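Local coordinates for protein trans-2-enoyl-CoA reductase [NADH] (Treponema denticola ATCC 35405, PDB 4GGO) that reduces the carbon-carbon double bond of trans-2-enoyl-CoA with NADH, turning crotonyl-CoA into butyryl-CoA in fatty acid synthesis, at residues D120-E125 against L148-R153; H162-K167 against K203-E208. One frame throughout, in Å; residues are numbered along the deposited sequence.

How the interactions relate
The two contacts come in series along the chain: interaction 1 closes before interaction 2 opens. Their centres lie 11 Å apart, on the same side of the chain's centre. Strands 152-154 and 161-163, which follow each other, pair in a small antiparallel sheet. Interaction 1 uses the first strand and interaction 2 the second, and His162 N hydrogen-bonds to Arg153 O (2.8 Å). Arg153 NH1 also hydrogen-bonds to Lys203 O (2.9 Å), at the end of helix 195-205. The small sheet thus links the NAD-binding loops of interaction 1 to that helix. Leu166 in interaction 2 lies close to the presumed proton donor Tyr244, about 6 Å between side chains.

Interaction 1: D120-E125 against L148-R153; sequences DAFSDE and LASPVR
Leu148 turns its CD1 methyl to both Ala121 and Phe122. Leu148 CD1 stands 3.7 Å from Ala121 CB and 3.6 Å from Phe122 CE1. The leucine and phenylalanine side chains run past one another, pointing opposite ways. Ser150 comes next, with its CB at an oblique position beside Phe122 CE2. Its OG lies opposite the backbone N (chi1 179°), beside the carbonyl carbon, and from there reaches Val152 O. Ser150 OG donates a hydrogen bond to a lone pair of Val152 O, 2.8 Å away, in the carbonyl plane. These residues belong to the cofactor side of a Rossmann fold. The loop from Leu148 follows strand 141-146, and Asp120 follows strand 114-118. Asp120, Ala121, Leu148 and Ala149 all bind NAD(+). On the first loop, Asp120 OD1 takes the Phe122 N-H in an Asx turn, met from above the carboxylate plane. Asp120 O also accepts from both N and OG of Ser123, the N-cap of helix 124-136. Val152 adds its backbone: Val152 O lies at the edge of the Phe122 ring, 3.4 Å from CE2. Arg153 then passes over one face of that ring. Its chain is extended from CG to NE, and Arg153 CG makes a CH-pi contact 3.8 Å from the centroid of the Phe122 ring. The guanidinium plane is turned 67° from the ring, a steep tilt rather than a parallel stack. Beyond the ring, Arg153 NH2 donates to the oxygen of water 1 at 2.6 Å. That water oxygen is 3.0 Å from Phe122 O, to which it donates. Arg153 NH1 bonds to Lys203 O and forms a salt bridge with Glu208.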
loop_
_atom_site.group_PDB
_atom_site.type_symbol
_atom_site.label_atom_id
_atom_site.label_comp_id
_atom_site.label_asym_id
_atom_site.label_seq_id
_atom_site.Cartn_x
_atom_site.Cartn_y
_atom_site.Cartn_z
ATOM N N ASP A 120 -16.967 -3.053 1.763
ATOM C CA ASP A 120 -16.489 -1.785 2.303
ATOM C C ASP A 120 -15.968 -1.948 3.728
ATOM O O ASP A 120 -16.746 -2.110 4.668
ATOM C CB ASP A 120 -17.605 -0.739 2.260
ATOM C CG ASP A 120 -17.160 0.616 2.780
ATOM O OD1 ASP A 120 -15.939 0.891 2.774
ATOM O OD2 ASP A 120 -18.034 1.411 3.186
ATOM N N ALA A 121 -14.649 -1.891 3.882
ATOM C CA ALA A 121 -14.011 -2.079 5.184
ATOM C C ALA A 121 -14.342 -0.959 6.168
ATOM O O ALA A 121 -14.088 -1.080 7.366
ATOM C CB ALA A 121 -12.502 -2.212 5.018
ATOM N N PHE A 122 -14.901 0.130 5.654
ATOM C CA PHE A 122 -15.318 1.249 6.490
ATOM C C PHE A 122 -16.668 0.962 7.140
ATOM O O PHE A 122 -17.101 1.685 8.037
ATOM C CB PHE A 122 -15.406 2.529 5.657
ATOM C CG PHE A 122 -14.073 3.034 5.176
ATOM C CD1 PHE A 122 -12.960 2.972 5.994
ATOM C CD2 PHE A 122 -13.936 3.569 3.906
ATOM C CE1 PHE A 122 -11.734 3.436 5.559
ATOM C CE2 PHE A 122 -12.711 4.035 3.463
ATOM C CZ PHE A 122 -11.608 3.968 4.292
ATOM N N SER A 123 -17.325 -0.101 6.685
ATOM C CA SER A 123 -18.665 -0.440 7.160
ATOM C C SER A 123 -18.630 -1.381 8.357
ATOM O O SER A 123 -17.711 -2.186 8.500
ATOM C CB SER A 123 -19.492 -1.063 6.037
ATOM O OG SER A 123 -19.063 -2.378 5.742
ATOM N N ASP A 124 -19.634 -1.267 9.223
ATOM C CA ASP A 124 -19.744 -2.144 10.384
ATOM C C ASP A 124 -20.153 -3.558 9.979
ATOM O O ASP A 124 -19.912 -4.514 10.717
ATOM C CB ASP A 124 -20.741 -1.582 11.401
ATOM C CG ASP A 124 -20.196 -0.381 12.153
ATOM O OD1 ASP A 124 -18.961 -0.297 12.332
ATOM O OD2 ASP A 124 -21.002 0.475 12.571
ATOM N N GLU A 125 -20.771 -3.685 8.807
ATOM C CA GLU A 125 -21.186 -4.989 8.299
ATOM C C GLU A 125 -19.971 -5.858 8.010
ATOM O O GLU A 125 -19.926 -7.028 8.389
ATOM C CB GLU A 125 -22.025 -4.840 7.027
ATOM C CG GLU A 125 -23.114 -3.784 7.104
ATOM C CD GLU A 125 -22.651 -2.435 6.590
ATOM O OE1 GLU A 125 -22.355 -1.550 7.421
ATOM O OE2 GLU A 125 -22.587 -2.259 5.355
ATOM N N LEU A 148 -5.646 0.461 4.107
ATOM C CA LEU A 148 -6.766 0.909 3.288
ATOM C C LEU A 148 -6.400 2.142 2.470
ATOM O O LEU A 148 -5.848 3.110 2.995
ATOM C CB LEU A 148 -7.998 1.188 4.155
ATOM C CG LEU A 148 -8.676 -0.042 4.760
ATOM C CD1 LEU A 148 -9.883 0.363 5.588
ATOM C CD2 LEU A 148 -9.081 -1.022 3.667
ATOM N N ALA A 149 -6.706 2.094 1.177
ATOM C CA ALA A 149 -6.410 3.197 0.274
ATOM C C ALA A 149 -7.633 3.541 -0.568
ATOM O O ALA A 149 -7.875 2.931 -1.608
ATOM C CB ALA A 149 -5.232 2.848 -0.620
ATOM N N SER A 150 -8.403 4.521 -0.108
ATOM C CA SER A 150 -9.612 4.935 -0.807
ATOM C C SER A 150 -9.750 6.451 -0.798
ATOM O O SER A 150 -9.452 7.100 0.203
ATOM C CB SER A 150 -10.843 4.294 -0.165
ATOM O OG SER A 150 -12.033 4.708 -0.815
ATOM N N PRO A 151 -10.199 7.024 -1.924
ATOM C CA PRO A 151 -10.423 8.469 -2.004
ATOM C C PRO A 151 -11.693 8.877 -1.267
ATOM O O PRO A 151 -11.892 10.064 -1.000
ATOM C CB PRO A 151 -10.591 8.708 -3.505
ATOM C CG PRO A 151 -11.138 7.426 -4.021
ATOM C CD PRO A 151 -10.483 6.348 -3.202
ATOM N N VAL A 152 -12.541 7.904 -0.945
ATOM C CA VAL A 152 -13.823 8.186 -0.306
ATOM C C VAL A 152 -14.096 7.291 0.903
ATOM O O VAL A 152 -13.624 6.155 0.971
ATOM C CB VAL A 152 -14.994 8.045 -1.303
ATOM C CG1 VAL A 152 -14.861 9.056 -2.431
ATOM C CG2 VAL A 152 -15.058 6.631 -1.860
ATOM N N ARG A 153 -14.862 7.814 1.856
ATOM C CA ARG A 153 -15.290 7.037 3.016
ATOM C C ARG A 153 -16.696 7.422 3.464
ATOM O O ARG A 153 -16.996 8.600 3.664
ATOM C CB ARG A 153 -14.319 7.206 4.186
ATOM C CG ARG A 153 -14.834 6.603 5.490
ATOM C CD ARG A 153 -13.830 6.736 6.623
ATOM N NE ARG A 153 -14.329 6.148 7.864
ATOM C CZ ARG A 153 -14.414 6.797 9.022
ATOM N NH1 ARG A 153 -14.027 8.062 9.108
ATOM N NH2 ARG A 153 -14.882 6.178 10.097
HETATM O O HOH W 1 -15.298 3.686 9.350
#

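Interaction 2: H162-K167 against K203-E208; sequences HKSVLK and KVMGGE
Lys203 lays its aliphatic chain over one face of the His162 imidazole. The contact sets the second strand of a two-stranded antiparallel sheet, 161-163, and the chain just after it against the C-terminal end of helix 195-205. Lys203 CG sits almost straight above the ring centre, 4.0 Å from the centroid and 8° off the normal. This is a CH-pi contact. The chain runs at a slant over the ring, and the bend at chi2 (-67°) brings CD over the same face, after CB and CG. The charged end goes on past the ring. Lys203 NZ makes a salt bridge with Glu208 OE1 at 2.7 Å, using the syn lone pair of the carboxylate, and another with Asp155. Glu208 OE1 is also paired with Arg153, so two cations share one oxygen. That would probably favour the charged form of the acid.

Val204 lies beside the backbone of the strand. Val204 CG2 is 3.4 Å from His162 O and 3.7 Å from His162 CB. The next contact is made by Ser164, whose CB faces Val204 CB at 4.0 Å. Ser164 OG turns to Pro151 O as its hydrogen-bond acceptor, which ties this chain back to the neighbouring strand. Gly206 is the first residue to leave the helical conformation, and Gly207 is the N-cap of helix 208-219. Just before this turn, the extended chi2 of Met205 (179°) carries its sulfur out to Ser164. Met205 SD reaches Ser164 CB at 4.1 Å and, more loosely, Leu166 CD2 at 4.5 Å.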
loop_
_atom_site.group_PDB
_atom_site.type_symbol
_atom_site.label_atom_id
_atom_site.label_comp_id
_atom_site.label_asym_id
_atom_site.label_seq_id
_atom_site.Cartn_x
_atom_site.Cartn_y
_atom_site.Cartn_z
ATOM N N HIS A 162 -17.588 11.059 2.498
ATOM C CA HIS A 162 -16.548 12.080 2.527
ATOM C C HIS A 162 -15.536 11.855 1.409
ATOM O O HIS A 162 -15.187 10.717 1.100
ATOM C CB HIS A 162 -15.840 12.081 3.882
ATOM C CG HIS A 162 -16.742 12.395 5.034
ATOM N ND1 HIS A 162 -17.173 13.674 5.312
ATOM C CD2 HIS A 162 -17.294 11.597 5.979
ATOM C CE1 HIS A 162 -17.951 13.651 6.379
ATOM N NE2 HIS A 162 -18.041 12.403 6.804
ATOM N N LYS A 163 -15.072 12.945 0.807
ATOM C CA LYS A 163 -14.101 12.872 -0.279
ATOM C C LYS A 163 -12.787 13.546 0.106
ATOM O O LYS A 163 -12.776 14.691 0.558
ATOM C CB LYS A 163 -14.672 13.509 -1.548
ATOM C CG LYS A 163 -15.607 12.599 -2.326
ATOM C CD LYS A 163 -16.339 13.344 -3.430
ATOM C CE LYS A 163 -17.755 13.704 -3.002
ATOM N NZ LYS A 163 -18.511 14.381 -4.092
ATOM N N SER A 164 -11.682 12.831 -0.072
ATOM C CA SER A 164 -10.366 13.372 0.252
ATOM C C SER A 164 -9.790 14.164 -0.915
ATOM O O SER A 164 -10.111 13.900 -2.075
ATOM C CB SER A 164 -9.402 12.250 0.646
ATOM O OG SER A 164 -9.144 11.390 -0.451
ATOM N N VAL A 165 -8.948 15.142 -0.599
ATOM C CA VAL A 165 -8.236 15.903 -1.618
ATOM C C VAL A 165 -6.737 15.889 -1.330
ATOM O O VAL A 165 -6.314 15.643 -0.200
ATOM C CB VAL A 165 -8.721 17.367 -1.691
ATOM C CG1 VAL A 165 -10.229 17.420 -1.908
ATOM C CG2 VAL A 165 -8.331 18.122 -0.429
ATOM N N LEU A 166 -5.937 16.141 -2.361
ATOM C CA LEU A 166 -4.489 16.195 -2.215
ATOM C C LEU A 166 -4.006 17.600 -2.538
ATOM O O LEU A 166 -3.544 17.866 -3.648
ATOM C CB LEU A 166 -3.822 15.193 -3.157
ATOM C CG LEU A 166 -4.372 13.766 -3.154
ATOM C CD1 LEU A 166 -3.602 12.897 -4.135
ATOM C CD2 LEU A 166 -4.330 13.171 -1.756
ATOM N N LYS A 167 -4.117 18.505 -1.568
ATOM C CA LYS A 167 -3.858 19.919 -1.816
ATOM C C LYS A 167 -3.139 20.599 -0.646
ATOM O O LYS A 167 -3.224 20.136 0.491
ATOM C CB LYS A 167 -5.175 20.639 -2.149
ATOM C CG LYS A 167 -5.785 20.207 -3.482
ATOM C CD LYS A 167 -6.955 21.073 -3.917
ATOM C CE LYS A 167 -8.165 20.886 -3.030
ATOM N NZ LYS A 167 -9.385 21.413 -3.706
ATOM N N LYS A 203 -11.039 12.756 7.620
ATOM C CA LYS A 203 -12.101 11.770 7.792
ATOM C C LYS A 203 -11.813 10.500 7.003
ATOM O O LYS A 203 -12.105 9.394 7.458
ATOM C CB LYS A 203 -13.446 12.353 7.351
ATOM C CG LYS A 203 -14.326 12.839 8.489
ATOM C CD LYS A 203 -14.800 11.676 9.344
ATOM C CE LYS A 203 -15.710 12.146 10.466
ATOM N NZ LYS A 203 -16.150 11.017 11.332
ATOM N N VAL A 204 -11.229 10.666 5.821
ATOM C CA VAL A 204 -10.981 9.544 4.924
ATOM C C VAL A 204 -9.608 8.904 5.141
ATOM O O VAL A 204 -9.482 7.679 5.155
ATOM C CB VAL A 204 -11.123 9.974 3.448
ATOM C CG1 VAL A 204 -10.819 8.813 2.519
ATOM C CG2 VAL A 204 -12.521 10.512 3.186
ATOM N N MET A 205 -8.584 9.733 5.323
ATOM C CA MET A 205 -7.210 9.239 5.378
ATOM C C MET A 205 -6.601 9.214 6.782
ATOM O O MET A 205 -5.466 8.774 6.962
ATOM C CB MET A 205 -6.320 10.047 4.431
ATOM C CG MET A 205 -6.790 10.034 2.986
ATOM S SD MET A 205 -5.733 11.016 1.907
ATOM C CE MET A 205 -4.163 10.179 2.116
ATOM N N GLY A 206 -7.353 9.682 7.773
ATOM C CA GLY A 206 -6.883 9.670 9.148
ATOM C C GLY A 206 -6.967 8.290 9.774
ATOM O O GLY A 206 -6.999 7.281 9.070
ATOM N N GLY A 207 -7.019 8.243 11.101
ATOM C CA GLY A 207 -7.013 6.975 11.811
ATOM C C GLY A 207 -8.320 6.593 12.487
ATOM O O GLY A 207 -8.327 5.761 13.394
ATOM N N GLU A 208 -9.426 7.187 12.049
ATOM C CA GLU A 208 -10.726 6.893 12.653
ATOM C C GLU A 208 -11.157 5.440 12.458
ATOM O O GLU A 208 -11.499 4.754 13.422
ATOM C CB GLU A 208 -11.809 7.840 12.129
ATOM C CG GLU A 208 -11.722 9.253 12.688
ATOM C CD GLU A 208 -12.984 10.060 12.437
ATOM O OE1 GLU A 208 -13.848 9.594 11.663
ATOM O OE2 GLU A 208 -13.114 11.156 13.021
#